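Long-range contacts in protein FucU (Bifidobacterium longum subsp. infantis, PDB 3MVK), which probably interconverts sugar anomers and ring forms, as an L-fucose mutarotase and D-ribose pyranase of the RbsD/FucU family: residues Leu17-Gly23 with Val62-Tyr68; Ala42-Asp48 with Tyr123-Gly129; Leu56-Thr61 with Leu95-His99; Asp82-Ile88 with Glu130-Ala135; Ala73-Glu77 with Ala114-Gln118. All blocks are in the same frame, centred on the assembly; numbering follows the deposited sequence. Where two conformers were deposited one is given.

Contact 1: residues Leu17-Gly23 with Val62-Tyr68. With NA (sodium ion), chain B.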
# COMPACT_ATOMS: atom_id res chain seq x y z
N LEU G 17 18.91 10.08 10.98
CA LEU G 17 19.71 10.93 11.87
C LEU G 17 19.50 12.41 11.54
O LEU G 17 19.43 13.26 12.44
CB LEU G 17 21.19 10.56 11.80
CG LEU G 17 21.50 9.15 12.35
CD1 LEU G 17 22.92 8.75 12.00
CD2 LEU G 17 21.28 9.08 13.89
N CYS G 18 19.37 12.69 10.25
CA CYS G 18 19.18 14.07 9.80
C CYS G 18 17.78 14.59 10.12
O CYS G 18 17.62 15.76 10.51
CB CYS G 18 19.47 14.19 8.31
SG CYS G 18 21.22 14.03 7.98
N GLU G 19 16.78 13.75 9.98
CA GLU G 19 15.44 14.26 10.21
C GLU G 19 14.98 14.25 11.67
O GLU G 19 13.97 14.87 12.00
CB GLU G 19 14.44 13.56 9.30
CG GLU G 19 14.13 12.16 9.74
CD GLU G 19 13.58 11.25 8.62
OE1 GLU G 19 13.33 11.67 7.46
OE2 GLU G 19 13.37 10.08 8.92
N MSE G 20 15.72 13.56 12.54
CA MSE G 20 15.48 13.73 13.98
C MSE G 20 15.80 15.16 14.40
O MSE G 20 16.72 15.80 13.86
CB MSE G 20 16.34 12.73 14.77
CG MSE G 20 15.82 11.34 14.59
SE MSE G 20 16.97 9.96 15.41
CE MSE G 20 16.72 10.37 17.35
N GLY G 21 15.03 15.64 15.37
CA GLY G 21 15.21 16.98 15.91
C GLY G 21 15.40 16.94 17.42
O GLY G 21 15.51 15.86 18.03
N HIS G 22 15.41 18.12 18.02
CA HIS G 22 15.68 18.26 19.44
C HIS G 22 14.70 17.48 20.33
O HIS G 22 13.48 17.69 20.30
CB HIS G 22 15.67 19.76 19.77
CG HIS G 22 16.16 20.09 21.13
ND1 HIS G 22 15.86 21.28 21.76
CD2 HIS G 22 16.95 19.39 21.99
CE1 HIS G 22 16.45 21.30 22.95
NE2 HIS G 22 17.11 20.16 23.11
N GLY G 23 15.24 16.55 21.13
CA GLY G 23 14.41 15.71 21.97
C GLY G 23 14.06 14.34 21.44
O GLY G 23 13.66 13.45 22.21
N VAL G 62 27.91 12.34 14.13
CA VAL G 62 26.90 13.14 13.45
C VAL G 62 25.70 13.57 14.30
O VAL G 62 24.84 14.31 13.83
CB VAL G 62 26.41 12.44 12.15
CG1 VAL G 62 27.55 12.31 11.15
CG2 VAL G 62 25.79 11.08 12.46
N PHE G 63 25.67 13.14 15.55
CA PHE G 63 24.47 13.23 16.38
C PHE G 63 24.85 13.90 17.69
O PHE G 63 25.55 13.29 18.52
CB PHE G 63 23.95 11.81 16.62
CG PHE G 63 22.65 11.71 17.39
CD1 PHE G 63 21.44 11.52 16.71
CD2 PHE G 63 22.64 11.68 18.78
CE1 PHE G 63 20.22 11.35 17.41
CE2 PHE G 63 21.44 11.52 19.49
CZ PHE G 63 20.22 11.35 18.81
N PRO G 64 24.42 15.15 17.88
CA PRO G 64 24.69 15.84 19.14
C PRO G 64 23.81 15.31 20.27
O PRO G 64 22.59 15.10 20.09
CB PRO G 64 24.36 17.31 18.82
CG PRO G 64 23.30 17.21 17.78
CD PRO G 64 23.58 15.95 16.97
N LEU G 65 24.43 15.06 21.42
CA LEU G 65 23.66 14.63 22.59
C LEU G 65 23.05 15.83 23.28
O LEU G 65 23.74 16.85 23.48
CB LEU G 65 24.56 13.89 23.58
CG LEU G 65 24.99 12.49 23.17
CD1 LEU G 65 25.99 11.96 24.19
CD2 LEU G 65 23.77 11.56 23.06
N ASP G 66 21.80 15.68 23.69
CA ASP G 66 21.01 16.75 24.30
C ASP G 66 21.62 17.32 25.58
O ASP G 66 21.86 16.57 26.55
CB ASP G 66 19.59 16.27 24.57
CG ASP G 66 18.58 17.41 24.72
OD1 ASP G 66 18.98 18.61 24.65
OD2 ASP G 66 17.39 17.09 24.91
N THR G 67 21.84 18.63 25.59
CA THR G 67 22.35 19.34 26.77
C THR G 67 21.21 19.96 27.60
O THR G 67 21.47 20.52 28.66
CB THR G 67 23.34 20.48 26.38
OG1 THR G 67 22.65 21.45 25.59
CG2 THR G 67 24.54 19.94 25.60
N TYR G 68 19.97 19.85 27.11
CA TYR G 68 18.78 20.34 27.83
C TYR G 68 18.26 19.35 28.87
O TYR G 68 17.31 19.65 29.61
CB TYR G 68 17.66 20.72 26.86
CG TYR G 68 17.93 21.99 26.12
CD1 TYR G 68 17.12 23.12 26.30
CD2 TYR G 68 19.01 22.09 25.23
CE1 TYR G 68 17.38 24.31 25.60
CE2 TYR G 68 19.26 23.28 24.52
CZ TYR G 68 18.44 24.38 24.72
OH TYR G 68 18.70 25.54 24.05
NA NA B . 21.78 20.54 23.06
O HOH W 1 22.12 14.03 13.69

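Contact 2: residues Ala42-Asp48 with Tyr123-Gly129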
# COMPACT_ATOMS: atom_id res chain seq x y z
N ALA G 42 8.07 2.33 15.01
CA ALA G 42 9.24 3.14 14.78
C ALA G 42 9.90 2.68 13.49
O ALA G 42 9.44 1.76 12.82
CB ALA G 42 10.22 3.03 15.96
N ILE G 43 11.00 3.33 13.15
CA ILE G 43 11.83 2.89 12.06
C ILE G 43 12.91 1.93 12.61
O ILE G 43 13.72 2.33 13.46
CB ILE G 43 12.48 4.09 11.37
CG1 ILE G 43 11.40 5.02 10.79
CG2 ILE G 43 13.51 3.66 10.31
CD1 ILE G 43 11.87 6.47 10.56
N VAL G 44 12.92 0.68 12.16
CA VAL G 44 13.97 -0.23 12.63
C VAL G 44 15.04 -0.41 11.55
O VAL G 44 14.73 -0.80 10.42
CB VAL G 44 13.39 -1.61 13.04
CG1 VAL G 44 14.51 -2.56 13.53
CG2 VAL G 44 12.30 -1.44 14.11
N VAL G 45 16.29 -0.10 11.88
CA VAL G 45 17.38 -0.30 10.94
C VAL G 45 18.23 -1.46 11.42
O VAL G 45 18.68 -1.45 12.55
CB VAL G 45 18.25 0.99 10.83
CG1 VAL G 45 19.46 0.76 9.88
CG2 VAL G 45 17.39 2.18 10.35
N ARG G 46 18.43 -2.47 10.57
CA ARG G 46 19.25 -3.63 10.95
C ARG G 46 20.72 -3.29 10.85
O ARG G 46 21.17 -2.71 9.84
CB ARG G 46 19.00 -4.85 10.06
CG ARG G 46 17.55 -5.34 9.96
CD ARG G 46 16.91 -5.59 11.32
NE ARG G 46 17.65 -6.58 12.10
CZ ARG G 46 17.16 -7.18 13.18
NH1 ARG G 46 15.92 -6.93 13.56
NH2 ARG G 46 17.92 -8.04 13.86
N MSE G 47 21.46 -3.66 11.89
CA MSE G 47 22.92 -3.54 11.91
C MSE G 47 23.53 -4.76 12.57
O MSE G 47 24.37 -4.65 13.45
CB MSE G 47 23.31 -2.28 12.66
CG MSE G 47 22.61 -1.12 12.06
SE MSE G 47 23.70 -0.51 10.63
CE MSE G 47 24.10 0.85 11.97
N ASP G 48 23.08 -5.93 12.11
CA ASP G 48 23.32 -7.20 12.79
C ASP G 48 24.79 -7.56 12.88
O ASP G 48 25.20 -8.25 13.81
CB ASP G 48 22.54 -8.34 12.13
CG ASP G 48 21.04 -8.19 12.33
OD1 ASP G 48 20.44 -7.32 11.69
OD2 ASP G 48 20.47 -8.96 13.12
N TYR G 123 12.10 7.17 17.98
CA TYR G 123 11.89 7.42 16.55
C TYR G 123 12.48 6.28 15.71
O TYR G 123 11.93 5.90 14.68
CB TYR G 123 12.51 8.76 16.16
CG TYR G 123 12.23 9.15 14.72
CD1 TYR G 123 10.95 9.51 14.32
CD2 TYR G 123 13.25 9.13 13.77
CE1 TYR G 123 10.69 9.87 12.99
CE2 TYR G 123 13.01 9.49 12.43
CZ TYR G 123 11.73 9.85 12.06
OH TYR G 123 11.44 10.19 10.76
N CYS G 124 13.61 5.74 16.18
CA CYS G 124 14.31 4.71 15.44
C CYS G 124 14.95 3.73 16.42
O CYS G 124 15.48 4.14 17.44
CB CYS G 124 15.39 5.38 14.60
SG CYS G 124 16.58 4.27 13.78
N VAL G 125 14.88 2.44 16.09
CA VAL G 125 15.58 1.39 16.86
C VAL G 125 16.60 0.78 15.90
O VAL G 125 16.25 0.35 14.80
CB VAL G 125 14.60 0.30 17.36
CG1 VAL G 125 15.35 -0.82 18.11
CG2 VAL G 125 13.53 0.91 18.26
N ILE G 126 17.86 0.80 16.30
CA ILE G 126 18.94 0.20 15.52
C ILE G 126 19.23 -1.17 16.09
O ILE G 126 19.67 -1.28 17.23
CB ILE G 126 20.19 1.07 15.62
CG1 ILE G 126 19.92 2.46 15.05
CG2 ILE G 126 21.39 0.41 14.91
CD1 ILE G 126 21.01 3.47 15.45
N ALA G 127 19.00 -2.21 15.29
CA ALA G 127 19.16 -3.60 15.78
C ALA G 127 20.60 -4.04 15.56
O ALA G 127 20.96 -4.48 14.46
CB ALA G 127 18.19 -4.53 15.04
N SER G 128 21.43 -3.89 16.60
CA SER G 128 22.84 -4.30 16.47
C SER G 128 22.97 -5.79 16.66
O SER G 128 22.00 -6.50 16.95
CB SER G 128 23.75 -3.61 17.50
OG SER G 128 23.68 -4.22 18.78
N GLY G 129 24.20 -6.27 16.48
CA GLY G 129 24.52 -7.65 16.82
C GLY G 129 25.30 -7.79 18.10
O GLY G 129 25.91 -8.84 18.32
O HOH W 2 20.84 -8.84 16.15

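Contact 3: residues Leu56-Thr61 with Leu95-His99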
# COMPACT_ATOMS: atom_id res chain seq x y z
N LEU G 56 27.78 3.25 18.33
CA LEU G 56 27.76 4.50 19.09
C LEU G 56 28.81 5.46 18.58
O LEU G 56 28.54 6.65 18.41
CB LEU G 56 27.99 4.24 20.58
CG LEU G 56 27.96 5.48 21.46
CD1 LEU G 56 26.59 6.24 21.42
CD2 LEU G 56 28.30 5.08 22.91
N LYS G 57 30.01 4.94 18.34
CA LYS G 57 31.10 5.80 17.89
C LYS G 57 30.73 6.49 16.57
O LYS G 57 30.98 7.69 16.40
CB LYS G 57 32.38 5.00 17.71
CG LYS G 57 33.60 5.83 17.33
CD LYS G 57 34.76 4.89 16.95
CE LYS G 57 35.94 5.68 16.41
NZ LYS G 57 36.56 6.51 17.48
N ALA G 58 30.12 5.75 15.65
CA ALA G 58 29.72 6.29 14.37
C ALA G 58 28.61 7.34 14.53
O ALA G 58 28.68 8.42 13.93
CB ALA G 58 29.29 5.16 13.43
N ILE G 59 27.61 7.03 15.34
CA ILE G 59 26.47 7.92 15.54
C ILE G 59 26.91 9.26 16.14
O ILE G 59 26.48 10.31 15.69
CB ILE G 59 25.38 7.27 16.41
CG1 ILE G 59 24.65 6.21 15.58
CG2 ILE G 59 24.38 8.34 16.94
CD1 ILE G 59 23.71 5.35 16.41
N LEU G 60 27.79 9.21 17.14
CA LEU G 60 28.21 10.42 17.83
C LEU G 60 28.98 11.39 16.93
O LEU G 60 29.00 12.59 17.21
CB LEU G 60 29.01 10.09 19.09
CG LEU G 60 28.24 9.37 20.21
CD1 LEU G 60 29.22 9.02 21.30
CD2 LEU G 60 27.08 10.20 20.75
N THR G 61 29.56 10.89 15.83
CA THR G 61 30.20 11.81 14.88
C THR G 61 29.19 12.74 14.18
O THR G 61 29.55 13.81 13.70
CB THR G 61 31.05 11.07 13.84
OG1 THR G 61 30.20 10.39 12.92
CG2 THR G 61 32.00 10.08 14.50
N LEU G 95 33.24 6.68 24.92
CA LEU G 95 32.86 7.19 23.60
C LEU G 95 32.09 8.49 23.70
O LEU G 95 32.29 9.41 22.88
CB LEU G 95 32.08 6.12 22.80
CG LEU G 95 32.89 4.88 22.40
CD1 LEU G 95 31.99 3.76 21.89
CD2 LEU G 95 33.99 5.16 21.39
N ILE G 96 31.22 8.59 24.69
CA ILE G 96 30.48 9.83 24.94
C ILE G 96 31.44 10.93 25.35
O ILE G 96 31.33 12.06 24.88
CB ILE G 96 29.37 9.62 25.98
CG1 ILE G 96 28.27 8.74 25.36
CG2 ILE G 96 28.85 10.97 26.52
CD1 ILE G 96 27.19 8.26 26.33
N LYS G 97 32.40 10.60 26.22
CA LYS G 97 33.34 11.61 26.74
C LYS G 97 34.12 12.30 25.62
O LYS G 97 34.50 13.46 25.75
CB LYS G 97 34.29 10.98 27.76
N GLU G 98 34.35 11.57 24.53
CA GLU G 98 35.04 12.11 23.35
C GLU G 98 34.30 13.30 22.73
O GLU G 98 34.91 14.15 22.08
CB GLU G 98 35.29 11.01 22.30
CG GLU G 98 36.26 9.93 22.80
CD GLU G 98 36.58 8.83 21.79
OE1 GLU G 98 36.08 8.85 20.64
OE2 GLU G 98 37.36 7.92 22.17
N HIS G 99 32.98 13.36 22.95
CA HIS G 99 32.14 14.42 22.38
C HIS G 99 31.50 15.35 23.39
O HIS G 99 31.12 16.47 23.06
CB HIS G 99 31.03 13.79 21.55
CG HIS G 99 31.52 13.24 20.26
ND1 HIS G 99 31.90 11.92 20.12
CD2 HIS G 99 31.77 13.84 19.08
CE1 HIS G 99 32.33 11.73 18.88
NE2 HIS G 99 32.26 12.88 18.24

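Contact 4: residues Asp82-Ile88 with Glu130-Ala135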
# COMPACT_ATOMS: atom_id res chain seq x y z
N ASP G 82 20.78 -10.73 38.68
CA ASP G 82 21.59 -11.04 37.49
C ASP G 82 22.94 -10.35 37.65
O ASP G 82 23.02 -9.12 37.62
CB ASP G 82 20.86 -10.54 36.24
CG ASP G 82 21.50 -11.01 34.94
OD1 ASP G 82 22.58 -11.65 34.95
OD2 ASP G 82 20.89 -10.74 33.89
N THR G 83 24.01 -11.12 37.86
CA THR G 83 25.31 -10.56 38.21
C THR G 83 26.25 -10.37 37.01
O THR G 83 27.42 -10.03 37.20
CB THR G 83 26.06 -11.46 39.26
OG1 THR G 83 26.26 -12.75 38.70
CG2 THR G 83 25.24 -11.60 40.53
N VAL G 84 25.74 -10.56 35.79
CA VAL G 84 26.60 -10.53 34.58
C VAL G 84 27.44 -9.24 34.50
O VAL G 84 26.96 -8.15 34.78
CB VAL G 84 25.77 -10.73 33.27
CG1 VAL G 84 24.79 -9.60 33.06
CG2 VAL G 84 26.67 -10.91 32.03
N ALA G 85 28.73 -9.38 34.18
CA ALA G 85 29.57 -8.20 33.97
C ALA G 85 29.01 -7.34 32.83
O ALA G 85 28.44 -7.88 31.85
CB ALA G 85 30.98 -8.64 33.64
N THR G 86 29.21 -6.03 32.95
CA THR G 86 28.81 -5.07 31.91
C THR G 86 29.92 -4.06 31.57
O THR G 86 29.75 -2.84 31.76
CB THR G 86 27.53 -4.30 32.32
OG1 THR G 86 27.78 -3.59 33.54
CG2 THR G 86 26.31 -5.26 32.49
N PRO G 87 31.04 -4.54 31.02
CA PRO G 87 32.13 -3.62 30.68
C PRO G 87 31.75 -2.62 29.58
O PRO G 87 32.32 -1.55 29.51
CB PRO G 87 33.24 -4.55 30.20
CG PRO G 87 32.54 -5.79 29.74
CD PRO G 87 31.43 -5.94 30.75
N ILE G 88 30.76 -2.95 28.75
CA ILE G 88 30.40 -2.04 27.65
C ILE G 88 29.86 -0.70 28.18
O ILE G 88 29.94 0.31 27.48
CB ILE G 88 29.39 -2.67 26.67
CG1 ILE G 88 29.47 -1.96 25.29
CG2 ILE G 88 28.00 -2.60 27.25
CD1 ILE G 88 28.81 -2.70 24.15
N GLU G 130 25.27 -6.76 18.95
CA GLU G 130 26.05 -6.73 20.18
C GLU G 130 25.75 -7.95 21.06
O GLU G 130 24.60 -8.16 21.47
CB GLU G 130 25.82 -5.42 20.94
CG GLU G 130 26.61 -5.35 22.27
CD GLU G 130 28.10 -5.59 22.06
OE1 GLU G 130 28.70 -4.89 21.20
OE2 GLU G 130 28.66 -6.49 22.74
N SER G 131 26.76 -8.77 21.30
CA SER G 131 26.54 -10.01 22.04
C SER G 131 26.48 -9.80 23.55
O SER G 131 25.94 -10.63 24.27
CB SER G 131 27.59 -11.06 21.68
OG SER G 131 28.88 -10.60 22.01
N ALA G 132 27.02 -8.69 24.04
CA ALA G 132 26.92 -8.41 25.48
C ALA G 132 25.48 -8.13 25.92
O ALA G 132 24.71 -7.47 25.19
CB ALA G 132 27.83 -7.26 25.86
N GLN G 133 25.10 -8.64 27.09
CA GLN G 133 23.83 -8.26 27.69
C GLN G 133 23.87 -6.86 28.31
O GLN G 133 24.94 -6.32 28.67
CB GLN G 133 23.37 -9.26 28.76
CG GLN G 133 22.70 -10.51 28.21
CD GLN G 133 22.27 -11.41 29.35
OE1 GLN G 133 23.10 -12.05 29.99
NE2 GLN G 133 20.97 -11.42 29.64
N TYR G 134 22.67 -6.29 28.45
CA TYR G 134 22.47 -4.92 28.92
C TYR G 134 23.31 -3.89 28.17
O TYR G 134 23.80 -2.94 28.77
CB TYR G 134 22.68 -4.83 30.44
CG TYR G 134 21.84 -5.83 31.20
CD1 TYR G 134 20.47 -5.59 31.44
CD2 TYR G 134 22.38 -7.03 31.67
CE1 TYR G 134 19.68 -6.50 32.12
CE2 TYR G 134 21.60 -7.95 32.38
CZ TYR G 134 20.26 -7.68 32.62
OH TYR G 134 19.49 -8.58 33.30
N ALA G 135 23.46 -4.10 26.86
CA ALA G 135 24.21 -3.16 26.00
C ALA G 135 23.29 -2.22 25.22
O ALA G 135 23.72 -1.51 24.31
CB ALA G 135 25.13 -3.93 25.06
O HOH W 3 23.21 -13.09 32.52
O HOH W 4 27.40 -7.04 29.31

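Contact 5: residues Ala73-Glu77 with Ala114-Gln118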
# COMPACT_ATOMS: atom_id res chain seq x y z
N ALA G 73 21.73 9.96 27.56
CA ALA G 73 21.95 8.55 27.23
C ALA G 73 21.37 7.67 28.34
O ALA G 73 21.49 8.01 29.52
CB ALA G 73 23.45 8.27 27.04
N THR G 74 20.68 6.59 27.98
CA THR G 74 20.05 5.77 29.02
C THR G 74 20.38 4.30 28.81
O THR G 74 20.18 3.77 27.71
CB THR G 74 18.49 5.93 29.03
OG1 THR G 74 18.15 7.31 29.03
CG2 THR G 74 17.87 5.27 30.24
N LEU G 75 20.85 3.66 29.89
CA LEU G 75 21.07 2.21 29.93
C LEU G 75 19.92 1.45 30.56
O LEU G 75 19.08 2.03 31.26
CB LEU G 75 22.36 1.89 30.72
CG LEU G 75 23.68 2.26 30.08
CD1 LEU G 75 24.77 2.26 31.16
CD2 LEU G 75 24.07 1.34 28.92
N MSE G 76 19.88 0.15 30.31
CA MSE G 76 18.97 -0.75 30.99
C MSE G 76 19.63 -1.28 32.27
O MSE G 76 20.74 -1.81 32.22
CB MSE G 76 18.63 -1.93 30.08
CG MSE G 76 17.61 -2.90 30.67
SE MSE G 76 17.33 -4.47 29.60
CE MSE G 76 15.98 -3.74 28.36
N GLU G 77 18.95 -1.15 33.40
CA GLU G 77 19.44 -1.72 34.66
C GLU G 77 19.37 -3.23 34.64
O GLU G 77 18.43 -3.81 34.10
CB GLU G 77 18.60 -1.18 35.82
CG GLU G 77 18.80 0.30 36.04
CD GLU G 77 17.81 0.94 36.99
OE1 GLU G 77 17.00 0.22 37.61
OE2 GLU G 77 17.84 2.18 37.11
N ALA G 114 10.56 -0.67 32.41
CA ALA G 114 10.49 0.77 32.15
C ALA G 114 11.33 1.15 30.92
O ALA G 114 10.96 2.03 30.13
CB ALA G 114 10.95 1.55 33.38
N PHE G 115 12.48 0.50 30.78
CA PHE G 115 13.32 0.72 29.60
C PHE G 115 12.55 0.33 28.34
O PHE G 115 12.54 1.09 27.37
CB PHE G 115 14.63 -0.07 29.70
CG PHE G 115 15.61 0.26 28.63
CD1 PHE G 115 16.68 1.13 28.89
CD2 PHE G 115 15.50 -0.31 27.37
CE1 PHE G 115 17.61 1.45 27.88
CE2 PHE G 115 16.41 -0.01 26.36
CZ PHE G 115 17.47 0.88 26.61
N TYR G 116 11.89 -0.83 28.35
CA TYR G 116 11.12 -1.23 27.16
C TYR G 116 10.05 -0.20 26.83
O TYR G 116 9.85 0.13 25.66
CB TYR G 116 10.47 -2.59 27.35
CG TYR G 116 11.40 -3.77 27.38
CD1 TYR G 116 12.41 -3.93 26.42
CD2 TYR G 116 11.23 -4.78 28.33
CE1 TYR G 116 13.23 -5.05 26.43
CE2 TYR G 116 12.05 -5.89 28.34
CZ TYR G 116 13.05 -6.02 27.40
OH TYR G 116 13.86 -7.13 27.43
N GLU G 117 9.38 0.32 27.87
CA GLU G 117 8.30 1.30 27.68
C GLU G 117 8.81 2.57 27.05
O GLU G 117 8.19 3.11 26.13
CB GLU G 117 7.55 1.58 29.00
CG GLU G 117 6.69 0.42 29.46
CD GLU G 117 5.80 -0.10 28.33
OE1 GLU G 117 4.94 0.67 27.84
OE2 GLU G 117 5.99 -1.25 27.90
N GLN G 118 9.97 3.03 27.50
CA GLN G 118 10.58 4.23 26.92
C GLN G 118 11.04 3.98 25.48
O GLN G 118 10.90 4.86 24.62
CB GLN G 118 11.75 4.73 27.77
CG GLN G 118 12.34 6.09 27.32
CD GLN G 118 11.30 7.20 27.21
OE1 GLN G 118 10.35 7.26 28.00
NE2 GLN G 118 11.47 8.11 26.24

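Contact 1: residues Leu17-Gly23 with Val62-Tyr68
His-22 meets Asp-66 and Tyr-68 at one end of this contact, while Leu-17 and the selenomethionine Met-20 pack on Val-62 and Phe-63 at the other. NE2 of His-22 donates to OD1 of Asp-66 over 2.9 Å. The acceptor lies in the imidazole plane, but ring and carboxylate planes stand 74° apart, and the N-H arrives from above the carboxylate plane. The backbone N of Tyr-68 reaches the same OD1 from the opposite face, at 2.9 Å, in an Asx turn, so Asp-66 is gripped between two donors. The imidazole also makes a T-shaped stack with Tyr-68, its edge placing CE1 over the centre of the phenol ring.

At the apolar end, CD1 of Leu-17 touches CG2 of Val-62 at 3.7 Å and its other branch turns to Phe-63. Met-20 bends at its last torsion (chi3 68°), which brings CE into apolar touch with CE1 of Phe-63 at 3.6 Å, while SE, also at the ring edge, makes a Met-aromatic contact. One water donates to both Leu-17 O and Val-62 O.

Further out, Gln-140 holds OD2 of Asp-66, a glycerol, probably from the crystallisation liquor, bonds to ND1 of His-22, and OH of Tyr-68 bonds to Asp-82 of a neighbouring subunit, consistent with a sugar pocket between subunits. OG1 of Thr-67 binds a sodium ion at 2.8 Å. The whole lies where helix 11-19 gives way to the chain leading into strand 25-29: Leu-17, Met-20 and Phe-63 all pack on Leu-26 of that strand, and Phe-63 also reaches Leu-139 of strand 137-140.

Contact 2: residues Ala42-Asp48 with Tyr123-Gly129
Arg-46 curls over Ala-127 where the strands 43-47 and 124-128 run side by side. From CB its chain bends at chi2 (-53°) and chi3 (-58°), which folds the guanidinium back across the neighbouring strand. CD comes 4.1 Å from CB of Ala-127, and the guanidinium then lays one face over that methyl, CZ 3.4 Å from CB of Ala-127. At the tip, NE and NH2 grip Asp-48 side-on: NE bonds to the syn lone pair of OD1 at 2.9 Å, and NH2 forms a salt bridge with OD2 at 2.8 Å. NH1 has its own partner, Glu-36, so the orientation of the group is fixed from two sides. A water ties OD2 of Asp-48 to Ser-128 O.

Beneath this, five backbone hydrogen bonds join the strands, from Ile-43 N to Tyr-123 O at one end to Met-47 N to Ala-127 O at the other. On the face carrying Ile-43, Val-45 and Met-47, CG of Met-47 presses tightly on CG2 of Ile-126 at 3.5 Å, and CD1 of Ile-43 lies alongside the Tyr-123 ring. Paired in parallel with their residues in direct register, these are, within this chain, the outermost strand and its neighbour in the mixed, six-stranded sheet of the RbsD/FucU fold.

Contact 3: residues Leu56-Thr61 with Leu95-His99
Leu-60 points its CD1 branch into the backbone of the facing helix, 3.5 Å from O of Leu-95 and 3.9 Å from CA of Ile-96. One turn earlier, Leu-56 slants across Leu-95, its CD2 resting 3.9 Å from CB of Leu-95. Leu-95 forks between two partners: CD1 stays with Leu-56, while CD2 swings over to the root of Lys-57, 4.0 Å from CB, with the two side chains at about a right angle. Helices 52-60 and 88-97 are thus joined near their C-terminal ends, as neighbours in a helical layer of the alpha/beta fold. Leu-56 also packs on Leu-137 and Leu-139 of strand 137-140 and on Ile-28 of strand 25-29, so it packs on the sheet as well as on the adjacent helix.

Toward solvent the contact becomes polar and looser. Lys-57 leaves its helix with CG anti to the backbone N (chi1 -176°) and runs extended until a bend at chi4, which directs NZ to OE1 of Glu-98 for a long salt bridge of 4.0 Å. The imidazole of His-99 lies beside Leu-60 and packs on its CB. In the segment 56-61 itself, Thr-61 turns OG1 back onto Ala-58 O, a 2.7 Å hydrogen bond.

Contact 4: residues Asp82-Ile88 with Glu130-Ala135
Thr-86 and Tyr-134, then Ile-88 and Ala-135, are the points where the backbones of these two loops draw nearest, the latter pair with CA atoms 6.5 Å apart. Tyr-134 adopts left-handed helical angles (phi 51°, psi 38°), while Ile-88 already belongs to the helix that starts there. A water donates to both Ala-85 O and Gln-133 O and so links the two main chains.

The phenol of Tyr-134 and the carboxylate of Asp-82 come from opposite directions: OH donates to OD2 over a short 2.6 Å, meeting it on the anti side and 27° out of the carboxylate plane. The backbone N of Val-79 also bonds to this OH. CG1 of Val-84 sits at the ring edge, 3.7 Å from CE2 of Tyr-134. A second water runs from OD1 of Asp-82 to OE1 of Gln-133. At the far end Ile-88 spreads its branches: CG2 touches CB of Ala-135 at 3.8 Å, and CD1 abuts the carboxylate of Glu-130, 3.6 Å from CD. That carboxylate is held by the backbone N of Ala-132 on OE2 and by Gly-52 N on OE1.

NE2 of Gln-133 bonds to the hydroxyl of Tyr-68 of a neighbouring subunit. A glycerol, probably from the crystallisation liquor, is hydrogen-bonded to Gln-133 NE2 and Tyr-134 N, and may mark where the paired loops line a ligand site at the subunit boundary.

Contact 5: residues Ala73-Glu77 with Ala114-Gln118
Met-76, a selenomethionine, slides between the rings of Phe-115 and Tyr-116 where strand 73-76 meets helix 112-119. This is a helix laid on a face of the mixed sheet; the axis of residues 114-118 passes 9.1 Å from that of strand 73-76, their directions 136° apart.

CH-pi contacts dominate. CB of Met-76 stands over one face of Phe-115, 4.1 Å from the ring centroid, toward its rim. The chain of Met-76 then runs out extended and turns only at chi3 (-85°), and this bend carries CE over a face of Tyr-116, 4.0 Å from that centroid. Between the two, SE approaches Phe-115 obliquely in a Met-aromatic contact. Apolar touches complete the wedge, with CE of Met-76 at 3.6 Å from CD2 of Phe-115.

The carbonyl O atoms of Thr-74 and Leu-75 meet the ring edge: the Phe-115 ring lies against the strand backbone, and no hydrogen bond crosses the contact. Around it, Ile-138, Phe-33 and Asn-136 pack on Phe-115, while Tyr-116 bonds through OH to Arg-112 and packs on His-22 of a neighbouring subunit. Near the plane of the Phe-115 ring, O of Thr-74 is 3.5 Å from CE1 and O of Leu-75 is 3.5 Å from CD1.

In the fold
From the N terminus, contact 1 closes the first loop, bringing the end of helix 11-19 to the chain after helix 52-60. Contact 2 opens within that loop and closes much later, so the two cross; they touch where Met-20 and Glu-19 meet Tyr-123. The loop of contact 2 encloses contacts 3 and 5, which cross each other and meet through Ile-96 and Ala-73. Contact 3 also crosses contact 1, with Leu-65 against both its helices. Contact 4 crosses contacts 2, 3 and 5, and its Tyr-134 lies on Met-76. Contacts 2 and 5 reach the same sheet, contact 3 joins helices, contact 1 ties a helix end to a loop and contact 4, about 26 Å from it between centres, joins two loops.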